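Local coordinates for protein MGS-M5 (Unidentified, PDB 4Q3N) that probably catalyses the NAD-dependent interconversion of L-lactate and pyruvate, as other members of the lactate/malate dehydrogenase family do, at residues A[101-104]-A[105-109]; A[134-138]-A[139-143]; A[161-164]-A[165-169]; A[225-229]-A[230-234]; A[276-280]-A[281-285]. One frame throughout, in Å; residues are numbered along the deposited sequence. Where two conformers were deposited one is given.

Contact 1 (A[101-104]-A[105-109]); sequences KTVV and KNIMS
Val103 and Ile107, one helical turn apart, meet through their outer carbons: the CG1 branch of Val103 reaches CD1 of Ile107 at 3.6 Å, the two side chains lying aslant. Ile107 carries CG1 beside its backbone N (chi1 -66°), which swings CD1 back along the helix to meet that methyl. Both residues pack on strand 74-77 at Ile77, so they form the inward ridge of helix 89-109, the crossover helix of the beta-alpha-beta unit between strands 74-77 and 115-118 in the Rossmann domain. A second pair, Val104 and Met108, touches more loosely, with Val104 CG1 4.2 Å from Met108 CG; the methionine folds at chi2 and chi3, and its end leaves the helix for Leu136. Thr102 and Asn106 run side by side in the same direction, and Thr102 CG2 comes to 3.6 Å from Asn106 ND2. On the same helix Lys101 is straight to its tip, whereas Lys105 is kinked at chi2 (-40°). The CG atom of Lys105 lies 4.4 Å from Lys101 CG, and its NZ makes a salt bridge with Glu133 of helix 123-134. Four i to i+4 backbone bonds underlie all this, among them Ile107 N to Val103 O at 2.8 Å. The helix is therefore amphipathic: hydrocarbon faces the sheet, and the approach of Lys101 NZ and Lys105 NZ, 6.2 Å apart, would probably cost little because a carboxylate serves Lys105 and Lys101 also touches that glutamate.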
# COMPACT_ATOMS: atom_id res chain seq x y z
N LYS A 101 -1.53 -32.89 16.71
CA LYS A 101 -2.63 -33.80 16.49
C LYS A 101 -3.88 -33.25 17.16
O LYS A 101 -4.92 -33.17 16.56
CB LYS A 101 -2.31 -35.18 17.06
CG LYS A 101 -3.47 -36.15 16.99
CD LYS A 101 -3.06 -37.55 17.46
CE LYS A 101 -4.25 -38.48 17.42
NZ LYS A 101 -3.79 -39.86 17.83
N THR A 102 -3.78 -32.90 18.43
CA THR A 102 -4.94 -32.36 19.15
C THR A 102 -5.48 -31.07 18.52
O THR A 102 -6.67 -30.93 18.38
CB THR A 102 -4.57 -32.12 20.59
OG1 THR A 102 -4.26 -33.39 21.17
CG2 THR A 102 -5.73 -31.48 21.38
N VAL A 103 -4.60 -30.14 18.16
CA VAL A 103 -5.05 -28.92 17.50
C VAL A 103 -5.80 -29.24 16.22
O VAL A 103 -6.88 -28.73 15.95
CB VAL A 103 -3.86 -28.01 17.18
CG1 VAL A 103 -4.31 -26.86 16.20
CG2 VAL A 103 -3.31 -27.43 18.47
N VAL A 104 -5.22 -30.11 15.41
CA VAL A 104 -5.79 -30.41 14.13
C VAL A 104 -7.14 -31.12 14.24
O VAL A 104 -8.08 -30.75 13.53
CB VAL A 104 -4.76 -31.19 13.32
CG1 VAL A 104 -5.42 -31.90 12.16
CG2 VAL A 104 -3.67 -30.20 12.87
N LYS A 105 -7.27 -32.06 15.19
CA LYS A 105 -8.56 -32.70 15.43
C LYS A 105 -9.62 -31.68 15.83
O LYS A 105 -10.75 -31.73 15.38
CB LYS A 105 -8.47 -33.78 16.53
CG LYS A 105 -7.58 -34.98 16.16
CD LYS A 105 -7.71 -35.46 14.70
CE LYS A 105 -7.31 -36.93 14.59
NZ LYS A 105 -7.11 -37.42 13.19
N ASN A 106 -9.25 -30.77 16.73
CA ASN A 106 -10.17 -29.71 17.15
C ASN A 106 -10.55 -28.79 15.97
O ASN A 106 -11.73 -28.37 15.84
CB ASN A 106 -9.54 -28.89 18.29
CG ASN A 106 -9.59 -29.66 19.63
OD1 ASN A 106 -10.51 -30.39 19.85
ND2 ASN A 106 -8.59 -29.52 20.47
N ILE A 107 -9.57 -28.47 15.12
CA ILE A 107 -9.88 -27.66 13.93
C ILE A 107 -10.87 -28.40 13.02
O ILE A 107 -11.88 -27.83 12.58
CB ILE A 107 -8.62 -27.32 13.11
CG1 ILE A 107 -7.67 -26.39 13.88
CG2 ILE A 107 -9.02 -26.63 11.73
CD1 ILE A 107 -6.30 -26.34 13.24
N MET A 108 -10.60 -29.69 12.77
CA MET A 108 -11.44 -30.43 11.83
C MET A 108 -12.85 -30.63 12.38
O MET A 108 -13.79 -30.66 11.59
CB MET A 108 -10.82 -31.78 11.45
CG MET A 108 -9.42 -31.64 10.83
SD MET A 108 -9.32 -30.44 9.45
CE MET A 108 -10.40 -31.28 8.29
N SER A 109 -13.00 -30.74 13.71
CA SER A 109 -14.30 -30.89 14.36
C SER A 109 -15.23 -29.73 14.04
O SER A 109 -16.45 -29.86 14.10
CB SER A 109 -14.15 -31.01 15.90
OG SER A 109 -13.80 -29.76 16.50

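Contact 2 (A[134-138]-A[139-143]); sequences SGLHH and SRVIG
Two backbone bonds close the short 3-10 turn, Arg140 N to His137 O at 2.9 Å and Val141 N to His138 O at 3.3 Å. Within the turn the His137 side chain meets that of Ser139: His137 ND1 lies 2.7 Å from Ser139 OG, which arrives at the edge of the imidazole close to its plane. Either atom could donate. The serine places OG between its backbone N and carbonyl carbon (chi1 59°), which turns OG toward His137 ND1. His138 leans over one face of the His137 ring, with its CD2 3.8 Å above the plane and off-centre. The turn belongs to the connection from helix 123-134 to strand 141-143, the edge strand of the parallel Rossmann sheet. That connection begins at Gly135, the first residue to leave the helix, with positive phi, and Ser134 forms an ST turn there, its OG accepting from Leu136 N at 3.0 Å while also bonding Trp131 O. Val141 reaches back to that helix end, its CG2 being 3.8 Å from Ser134 OG and 4.1 Å from Leu136 CB, with the leucine and valine side chains roughly at right angles. Arg140 bends at chi2 and chi3 to deliver NH1 to Asp280 O and NH2 to Asn113 O.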
# COMPACT_ATOMS: atom_id res chain seq x y z
N SER A 134 -5.17 -34.52 9.72
CA SER A 134 -6.26 -33.69 9.24
C SER A 134 -7.19 -34.44 8.32
O SER A 134 -8.38 -34.10 8.25
CB SER A 134 -5.72 -32.44 8.52
OG SER A 134 -5.21 -32.80 7.24
N GLY A 135 -6.69 -35.43 7.58
CA GLY A 135 -7.54 -36.12 6.62
C GLY A 135 -7.66 -35.32 5.32
O GLY A 135 -8.34 -35.72 4.38
N LEU A 136 -6.99 -34.17 5.26
CA LEU A 136 -7.11 -33.28 4.08
C LEU A 136 -6.14 -33.69 3.00
O LEU A 136 -5.17 -34.37 3.26
CB LEU A 136 -6.82 -31.82 4.48
CG LEU A 136 -7.77 -31.16 5.47
CD1 LEU A 136 -7.24 -29.79 5.93
CD2 LEU A 136 -9.14 -31.03 4.79
N HIS A 137 -6.37 -33.21 1.79
CA HIS A 137 -5.43 -33.48 0.72
C HIS A 137 -4.11 -32.74 0.97
O HIS A 137 -4.08 -31.64 1.51
CB HIS A 137 -6.04 -33.07 -0.63
CG HIS A 137 -5.22 -33.48 -1.80
ND1 HIS A 137 -4.34 -32.61 -2.42
CD2 HIS A 137 -5.13 -34.66 -2.47
CE1 HIS A 137 -3.76 -33.24 -3.44
NE2 HIS A 137 -4.22 -34.48 -3.48
N HIS A 138 -2.99 -33.31 0.56
CA HIS A 138 -1.73 -32.68 0.93
C HIS A 138 -1.56 -31.33 0.24
O HIS A 138 -0.77 -30.53 0.71
CB HIS A 138 -0.54 -33.60 0.60
CG HIS A 138 -0.57 -34.14 -0.78
ND1 HIS A 138 0.05 -33.51 -1.84
CD2 HIS A 138 -1.14 -35.26 -1.29
CE1 HIS A 138 -0.14 -34.22 -2.94
NE2 HIS A 138 -0.86 -35.28 -2.64
N SER A 139 -2.31 -31.04 -0.83
CA SER A 139 -2.14 -29.69 -1.44
C SER A 139 -2.73 -28.56 -0.55
O SER A 139 -2.56 -27.37 -0.83
CB SER A 139 -2.80 -29.63 -2.83
OG SER A 139 -4.19 -29.90 -2.72
N ARG A 140 -3.50 -28.96 0.46
CA ARG A 140 -4.19 -28.03 1.39
C ARG A 140 -3.52 -27.97 2.75
O ARG A 140 -4.04 -27.35 3.68
CB ARG A 140 -5.63 -28.49 1.62
CG ARG A 140 -6.35 -28.89 0.33
CD ARG A 140 -6.99 -27.68 -0.37
NE ARG A 140 -8.09 -27.11 0.41
CZ ARG A 140 -8.66 -25.94 0.12
NH1 ARG A 140 -8.25 -25.24 -0.95
NH2 ARG A 140 -9.66 -25.47 0.87
N VAL A 141 -2.41 -28.67 2.89
CA VAL A 141 -1.66 -28.58 4.17
C VAL A 141 -0.21 -28.30 3.87
O VAL A 141 0.42 -29.06 3.14
CB VAL A 141 -1.76 -29.89 5.01
CG1 VAL A 141 -0.89 -29.78 6.31
CG2 VAL A 141 -3.21 -30.19 5.33
N ILE A 142 0.31 -27.20 4.40
CA ILE A 142 1.68 -26.84 4.16
C ILE A 142 2.35 -26.40 5.44
O ILE A 142 1.69 -26.10 6.46
CB ILE A 142 1.78 -25.67 3.10
CG1 ILE A 142 0.98 -24.45 3.57
CG2 ILE A 142 1.24 -26.14 1.77
CD1 ILE A 142 1.13 -23.21 2.66
N GLY A 143 3.68 -26.31 5.38
CA GLY A 143 4.42 -25.69 6.48
C GLY A 143 5.22 -24.50 5.94
O GLY A 143 5.43 -24.38 4.75

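Contact 3 (A[161-164]-A[165-169]); sequences IHID and SRNVH
The turn between helix 147-161 and strand 168-173 is built round the carboxylate of Asp164, at a place where three subunits come close. Asp164 OD1 takes two protein donors: Arg166 N at 3.0 Å, from above the carboxylate plane, and Arg166 NE at 3.0 Å on its syn lone pair. The other oxygen, Asp164 OD2, receives Arg166 NH2 at 2.8 Å, also on the syn side and within the guanidinium plane. The arginine thus grips side-on, although the two flat groups are turned 31° apart. Asp164 directs CG anti to its own N (chi1 -170°), presenting both oxygens to the arginine. A water 2.6 Å from Asp164 OD1, to which it donates, also bonds Ser165 OG. Arg251 of the second subunit adds a salt bridge to OD2, so the carboxylate probably remains ionised and draws both arginines together. In the backbone, Asn167 N bonds Asp164 O at 2.8 Å, closing the 3-10 turn, and Ile163 CG2 packs on Asn167 CB at 3.6 Å. Ile161 CD1 also lies 4.5 Å from Val168 CG2. An aspartate accepting from the backbone N two residues on defines an Asx turn, used here to lead a helix end into a strand of the C-terminal domain at a subunit interface.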
# COMPACT_ATOMS: atom_id res chain seq x y z
N ILE A 161 26.41 -7.56 -2.90
CA ILE A 161 26.37 -6.99 -4.26
C ILE A 161 25.57 -5.70 -4.36
O ILE A 161 25.50 -5.09 -5.44
CB ILE A 161 25.79 -8.01 -5.26
CG1 ILE A 161 24.39 -8.45 -4.84
CG2 ILE A 161 26.69 -9.28 -5.29
CD1 ILE A 161 23.65 -9.27 -5.92
N HIS A 162 25.00 -5.27 -3.24
CA HIS A 162 24.28 -3.98 -3.15
C HIS A 162 23.18 -3.91 -4.24
O HIS A 162 23.09 -2.91 -4.98
CB HIS A 162 25.26 -2.82 -3.30
CG HIS A 162 26.41 -2.92 -2.34
ND1 HIS A 162 27.72 -3.01 -2.75
CD2 HIS A 162 26.43 -3.03 -0.99
CE1 HIS A 162 28.51 -3.12 -1.69
NE2 HIS A 162 27.75 -3.13 -0.61
N ILE A 163 22.38 -4.96 -4.31
CA ILE A 163 21.18 -5.05 -5.19
C ILE A 163 19.97 -5.32 -4.26
O ILE A 163 20.09 -6.08 -3.29
CB ILE A 163 21.32 -6.23 -6.22
CG1 ILE A 163 22.52 -6.01 -7.14
CG2 ILE A 163 19.95 -6.48 -7.03
CD1 ILE A 163 22.39 -4.77 -8.01
N ASP A 164 18.84 -4.65 -4.50
CA ASP A 164 17.56 -4.94 -3.85
C ASP A 164 17.43 -6.46 -3.62
O ASP A 164 17.51 -7.24 -4.57
CB ASP A 164 16.44 -4.39 -4.76
CG ASP A 164 15.05 -4.40 -4.10
OD1 ASP A 164 14.82 -5.21 -3.15
OD2 ASP A 164 14.17 -3.61 -4.58
N SER A 165 17.25 -6.89 -2.36
CA SER A 165 17.16 -8.32 -2.05
C SER A 165 16.02 -8.99 -2.80
O SER A 165 16.01 -10.21 -3.06
CB SER A 165 16.97 -8.53 -0.51
OG SER A 165 15.72 -8.06 -0.03
N ARG A 166 15.03 -8.17 -3.17
CA ARG A 166 13.85 -8.73 -3.88
C ARG A 166 14.21 -9.07 -5.33
O ARG A 166 13.45 -9.73 -6.02
CB ARG A 166 12.67 -7.74 -3.80
CG ARG A 166 12.19 -7.59 -2.32
CD ARG A 166 11.28 -6.39 -2.13
NE ARG A 166 11.85 -5.16 -2.69
CZ ARG A 166 11.21 -4.00 -2.69
NH1 ARG A 166 10.02 -3.90 -2.11
NH2 ARG A 166 11.79 -2.95 -3.24
N ASN A 167 15.39 -8.66 -5.78
CA ASN A 167 15.87 -9.03 -7.13
C ASN A 167 16.76 -10.28 -7.06
O ASN A 167 17.27 -10.73 -8.06
CB ASN A 167 16.73 -7.91 -7.76
CG ASN A 167 15.96 -6.97 -8.65
OD1 ASN A 167 14.91 -7.29 -9.25
ND2 ASN A 167 16.47 -5.78 -8.74
N VAL A 168 16.98 -10.80 -5.84
CA VAL A 168 17.86 -11.95 -5.66
C VAL A 168 17.04 -13.21 -5.65
O VAL A 168 16.20 -13.38 -4.79
CB VAL A 168 18.69 -11.82 -4.34
CG1 VAL A 168 19.54 -13.10 -4.10
CG2 VAL A 168 19.61 -10.55 -4.42
N HIS A 169 17.23 -14.09 -6.63
CA HIS A 169 16.32 -15.22 -6.77
C HIS A 169 17.08 -16.51 -6.55
O HIS A 169 17.65 -17.06 -7.49
CB HIS A 169 15.69 -15.25 -8.14
CG HIS A 169 15.08 -13.94 -8.52
ND1 HIS A 169 14.10 -13.34 -7.75
CD2 HIS A 169 15.30 -13.12 -9.57
CE1 HIS A 169 13.73 -12.21 -8.32
NE2 HIS A 169 14.46 -12.05 -9.42
O HOH W 1 14.80 -5.42 -0.54

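Contact 4 (A[225-229]-A[230-234]); sequences SRKKA and TYYGI
Lys227 reaches across to Tyr231, and its CB already points to segment 230-234. From CB the chain sets off with CG between the backbone N and the carbonyl carbon (chi1 57°), continues straight through CD, and bends at chi3 (-80°). That kink brings Lys227 CE against the phenol end of Tyr231, 3.5 Å from its OH. Lys227 NZ then lies over the ring face, 3.7 Å from the Tyr231 centroid and 27° off the normal, a cation-pi contact displaced toward CZ. The same Lys227 NZ comes within 3.3 Å of Tyr232 CE2, approaching that ring obliquely, so the ammonium group sits in the angle between two tyrosines. These residues form the junction between helix 206-227 and helix 232-246, with Lys228 leaving helical geometry at a positive phi and Tyr231 at the N-cap position; the junction faces another subunit. There Glu44 and Asp47 of the third subunit make salt bridges with Lys227 NZ, which probably keep it charged, and the Tyr231 ring meets that of Phe13 of its own chain. A water bridges Lys227 O, to which it donates, and Tyr231 OH, 2.7 Å from each. Tyr231 CE1 stands 3.6 Å above the plane of the Tyr232 ring, toward its rim. On the Tyr231 edge, Ala229 CB packs near the ring plane, 3.9 Å from Tyr231 CD2. Ala229 O, 3.6 Å from Tyr231 CE2, is buried here and finds no hydrogen-bond partner in the model.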
# COMPACT_ATOMS: atom_id res chain seq x y z
N SER A 225 20.31 -15.98 20.69
CA SER A 225 21.30 -15.71 21.73
C SER A 225 21.33 -14.22 22.11
O SER A 225 21.89 -13.85 23.14
CB SER A 225 22.71 -16.14 21.30
OG SER A 225 23.18 -15.28 20.26
N ARG A 226 20.77 -13.36 21.27
CA ARG A 226 20.82 -11.90 21.49
C ARG A 226 19.52 -11.29 22.01
O ARG A 226 19.52 -10.30 22.76
CB ARG A 226 21.17 -11.20 20.17
CG ARG A 226 22.61 -11.28 19.82
CD ARG A 226 22.75 -10.99 18.32
NE ARG A 226 24.11 -11.31 17.89
CZ ARG A 226 25.11 -10.47 17.91
NH1 ARG A 226 24.93 -9.24 18.38
NH2 ARG A 226 26.31 -10.86 17.48
N LYS A 227 18.39 -11.84 21.55
CA LYS A 227 17.09 -11.34 21.98
C LYS A 227 16.09 -12.45 22.38
O LYS A 227 14.89 -12.24 22.27
CB LYS A 227 16.47 -10.48 20.85
CG LYS A 227 16.33 -11.20 19.55
CD LYS A 227 15.40 -10.38 18.54
CE LYS A 227 13.92 -10.58 18.88
NZ LYS A 227 12.99 -10.00 17.85
N LYS A 228 16.59 -13.62 22.82
CA LYS A 228 15.80 -14.74 23.40
C LYS A 228 15.03 -15.60 22.42
O LYS A 228 14.89 -16.80 22.61
CB LYS A 228 14.80 -14.24 24.47
CG LYS A 228 15.49 -13.64 25.69
CD LYS A 228 14.46 -13.10 26.69
CE LYS A 228 15.13 -12.37 27.85
NZ LYS A 228 14.14 -12.01 28.93
N ALA A 229 14.56 -15.02 21.32
CA ALA A 229 13.74 -15.77 20.39
C ALA A 229 13.75 -15.06 19.04
O ALA A 229 14.00 -13.86 19.01
CB ALA A 229 12.29 -15.90 20.94
N THR A 230 13.51 -15.77 17.96
CA THR A 230 13.36 -15.10 16.67
C THR A 230 11.88 -15.12 16.28
O THR A 230 11.19 -16.13 16.49
CB THR A 230 14.27 -15.77 15.60
OG1 THR A 230 13.96 -15.26 14.30
CG2 THR A 230 14.12 -17.25 15.61
N TYR A 231 11.34 -14.01 15.75
CA TYR A 231 9.93 -13.99 15.39
C TYR A 231 9.54 -12.93 14.36
O TYR A 231 8.55 -13.12 13.68
CB TYR A 231 9.02 -13.81 16.63
CG TYR A 231 9.52 -12.85 17.70
CD1 TYR A 231 9.21 -11.49 17.65
CD2 TYR A 231 10.28 -13.33 18.81
CE1 TYR A 231 9.65 -10.61 18.69
CE2 TYR A 231 10.77 -12.47 19.77
CZ TYR A 231 10.44 -11.12 19.71
OH TYR A 231 10.90 -10.32 20.71
N TYR A 232 10.29 -11.84 14.22
CA TYR A 232 9.88 -10.86 13.20
C TYR A 232 10.05 -11.43 11.78
O TYR A 232 9.18 -11.29 10.89
CB TYR A 232 10.68 -9.55 13.37
CG TYR A 232 10.30 -8.81 14.66
CD1 TYR A 232 8.97 -8.63 15.00
CD2 TYR A 232 11.29 -8.31 15.51
CE1 TYR A 232 8.61 -7.96 16.17
CE2 TYR A 232 10.95 -7.64 16.67
CZ TYR A 232 9.61 -7.48 17.00
OH TYR A 232 9.26 -6.86 18.18
N GLY A 233 11.16 -12.12 11.56
CA GLY A 233 11.39 -12.74 10.26
C GLY A 233 10.30 -13.73 9.85
O GLY A 233 9.68 -13.58 8.79
N ILE A 234 10.00 -14.72 10.69
CA ILE A 234 8.98 -15.71 10.32
C ILE A 234 7.61 -15.03 10.18
O ILE A 234 6.80 -15.39 9.33
CB ILE A 234 8.93 -16.86 11.36
CG1 ILE A 234 7.98 -17.98 10.90
CG2 ILE A 234 8.56 -16.33 12.74
CD1 ILE A 234 8.36 -18.65 9.56
O HOH W 2 12.51 -11.07 22.70

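Contact 5 (A[276-280]-A[281-285]); sequences VLNKD and GVHHI. With ACT (acetate ion), chain E.
Val276 lays its CG2 methyl over one face of the His284 imidazole, 3.9 Å from the ring centroid and 26° off the normal, a CH-pi contact displaced toward CE1. His284 sets CG between its backbone N and carbonyl carbon (chi1 66°), which folds the ring back across the hairpin onto that methyl. Both ring nitrogens of His284 are engaged: its ND1 pairs with His283 ND1 at 2.8 Å, either being a possible donor, and its NE2 gives a hydrogen bond of 2.7 Å to acetate OXT, which lies near the ring plane. The acetate, probably from the crystallisation liquor, is also bonded to Lys192 of the second subunit. On the other face of the hairpin Leu277 CD2 meets Val282 CG2 at 4.1 Å, in an antiparallel non-hydrogen-bonded pair. Val276 O takes His283 N (2.7 Å) while Val276 N bonds His284 O, consistent with a beta bulge at His283. Toward the tip, Asn278 and Gly281 exchange two backbone bonds, Asn278 N to Gly281 O measuring 3.0 Å. A type I turn joins them, and Asn278 OD1 accepts from Asp280 N at 2.8 Å, an Asx turn within the type I turn. Asn278 ND2 approaches the His283 ring obliquely, its bond going to Asn250. Strand 270-278 is the middle of a three-stranded antiparallel sheet between 251-258 and 281-285; Leu277 and Val282 pack on Ile142 of strand 141-143, and Leu277 also meets helix 232-246 at Ile241 and Ala244.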
# COMPACT_ATOMS: atom_id res chain seq x y z
N VAL A 276 4.15 -23.64 -6.11
CA VAL A 276 3.24 -22.65 -6.62
C VAL A 276 2.02 -22.57 -5.71
O VAL A 276 1.27 -23.55 -5.59
CB VAL A 276 2.79 -22.99 -8.08
CG1 VAL A 276 1.85 -21.88 -8.60
CG2 VAL A 276 3.99 -23.12 -8.99
N LEU A 277 1.79 -21.40 -5.12
CA LEU A 277 0.64 -21.17 -4.22
C LEU A 277 -0.44 -20.30 -4.86
O LEU A 277 -0.14 -19.25 -5.45
CB LEU A 277 1.10 -20.47 -2.95
CG LEU A 277 1.90 -21.37 -1.99
CD1 LEU A 277 2.54 -20.51 -0.88
CD2 LEU A 277 0.91 -22.35 -1.36
N ASN A 278 -1.70 -20.69 -4.70
CA ASN A 278 -2.79 -19.85 -5.16
C ASN A 278 -3.95 -20.08 -4.17
O ASN A 278 -3.75 -20.65 -3.10
CB ASN A 278 -3.15 -20.18 -6.64
CG ASN A 278 -3.70 -21.58 -6.82
OD1 ASN A 278 -4.31 -22.12 -5.92
ND2 ASN A 278 -3.49 -22.18 -8.02
N LYS A 279 -5.16 -19.66 -4.51
CA LYS A 279 -6.27 -19.65 -3.54
C LYS A 279 -6.66 -21.05 -3.10
O LYS A 279 -7.33 -21.25 -2.08
CB LYS A 279 -7.51 -18.98 -4.14
CG LYS A 279 -8.18 -19.77 -5.24
CD LYS A 279 -9.37 -18.97 -5.80
CE LYS A 279 -9.89 -19.62 -7.08
NZ LYS A 279 -10.49 -20.97 -6.79
N ASP A 280 -6.27 -22.02 -3.90
CA ASP A 280 -6.66 -23.44 -3.64
C ASP A 280 -5.57 -24.18 -2.86
O ASP A 280 -5.75 -25.36 -2.54
CB ASP A 280 -6.91 -24.19 -4.94
CG ASP A 280 -8.05 -23.59 -5.74
OD1 ASP A 280 -9.11 -23.32 -5.12
OD2 ASP A 280 -7.86 -23.37 -6.96
N GLY A 281 -4.46 -23.50 -2.58
CA GLY A 281 -3.33 -24.12 -1.88
C GLY A 281 -2.14 -24.38 -2.83
O GLY A 281 -1.80 -23.51 -3.61
N VAL A 282 -1.57 -25.57 -2.80
CA VAL A 282 -0.39 -25.86 -3.62
C VAL A 282 -0.81 -26.34 -5.03
O VAL A 282 -1.36 -27.41 -5.18
CB VAL A 282 0.51 -26.96 -2.96
CG1 VAL A 282 1.73 -27.22 -3.85
CG2 VAL A 282 0.97 -26.46 -1.60
N HIS A 283 -0.54 -25.54 -6.05
CA HIS A 283 -0.90 -25.94 -7.40
C HIS A 283 -0.00 -27.09 -7.88
O HIS A 283 -0.46 -28.12 -8.37
CB HIS A 283 -0.83 -24.74 -8.39
CG HIS A 283 -1.19 -25.14 -9.79
ND1 HIS A 283 -0.25 -25.61 -10.69
CD2 HIS A 283 -2.38 -25.20 -10.43
CE1 HIS A 283 -0.85 -25.96 -11.81
NE2 HIS A 283 -2.14 -25.71 -11.69
N HIS A 284 1.30 -26.93 -7.72
CA HIS A 284 2.25 -28.03 -7.93
C HIS A 284 3.57 -27.63 -7.30
O HIS A 284 3.81 -26.46 -7.02
CB HIS A 284 2.46 -28.38 -9.44
CG HIS A 284 3.14 -27.29 -10.25
ND1 HIS A 284 2.46 -26.22 -10.78
CD2 HIS A 284 4.42 -27.16 -10.67
CE1 HIS A 284 3.28 -25.47 -11.50
NE2 HIS A 284 4.48 -26.02 -11.44
N ILE A 285 4.45 -28.61 -7.12
CA ILE A 285 5.80 -28.35 -6.65
C ILE A 285 6.68 -28.08 -7.85
O ILE A 285 6.60 -28.79 -8.85
CB ILE A 285 6.36 -29.55 -5.89
CG1 ILE A 285 5.49 -29.78 -4.65
CG2 ILE A 285 7.89 -29.34 -5.54
CD1 ILE A 285 5.91 -31.08 -3.90
C ACT E . 7.58 -24.79 -13.19
O ACT E . 8.63 -25.12 -13.83
OXT ACT E . 6.90 -25.73 -12.71
CH3 ACT E . 7.12 -23.37 -13.03

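Overall arrangement
Contacts 1, 2 and 5 form a touching series across the two domains. Contacts 1 and 2, with centres 13 Å apart, meet where Met108 CE lies 3.5 Å from Ser134 O. Contacts 2 and 5, 11 Å apart between centres, join the edge of the Rossmann sheet to the C-terminal hairpin, with Ser139 O 2.8 Å from Val282 N. Contacts 3 and 4, centres 23 Å apart, stand away from this series, and both face the third subunit. Contact 3 reaches contact 5 of the second subunit, Ile163 packing on Val276 there. It also borders the sodium site: the Ile161 side chain, about 8 Å from the sodium ion, touches Met201 and Ile204, two residues of that site.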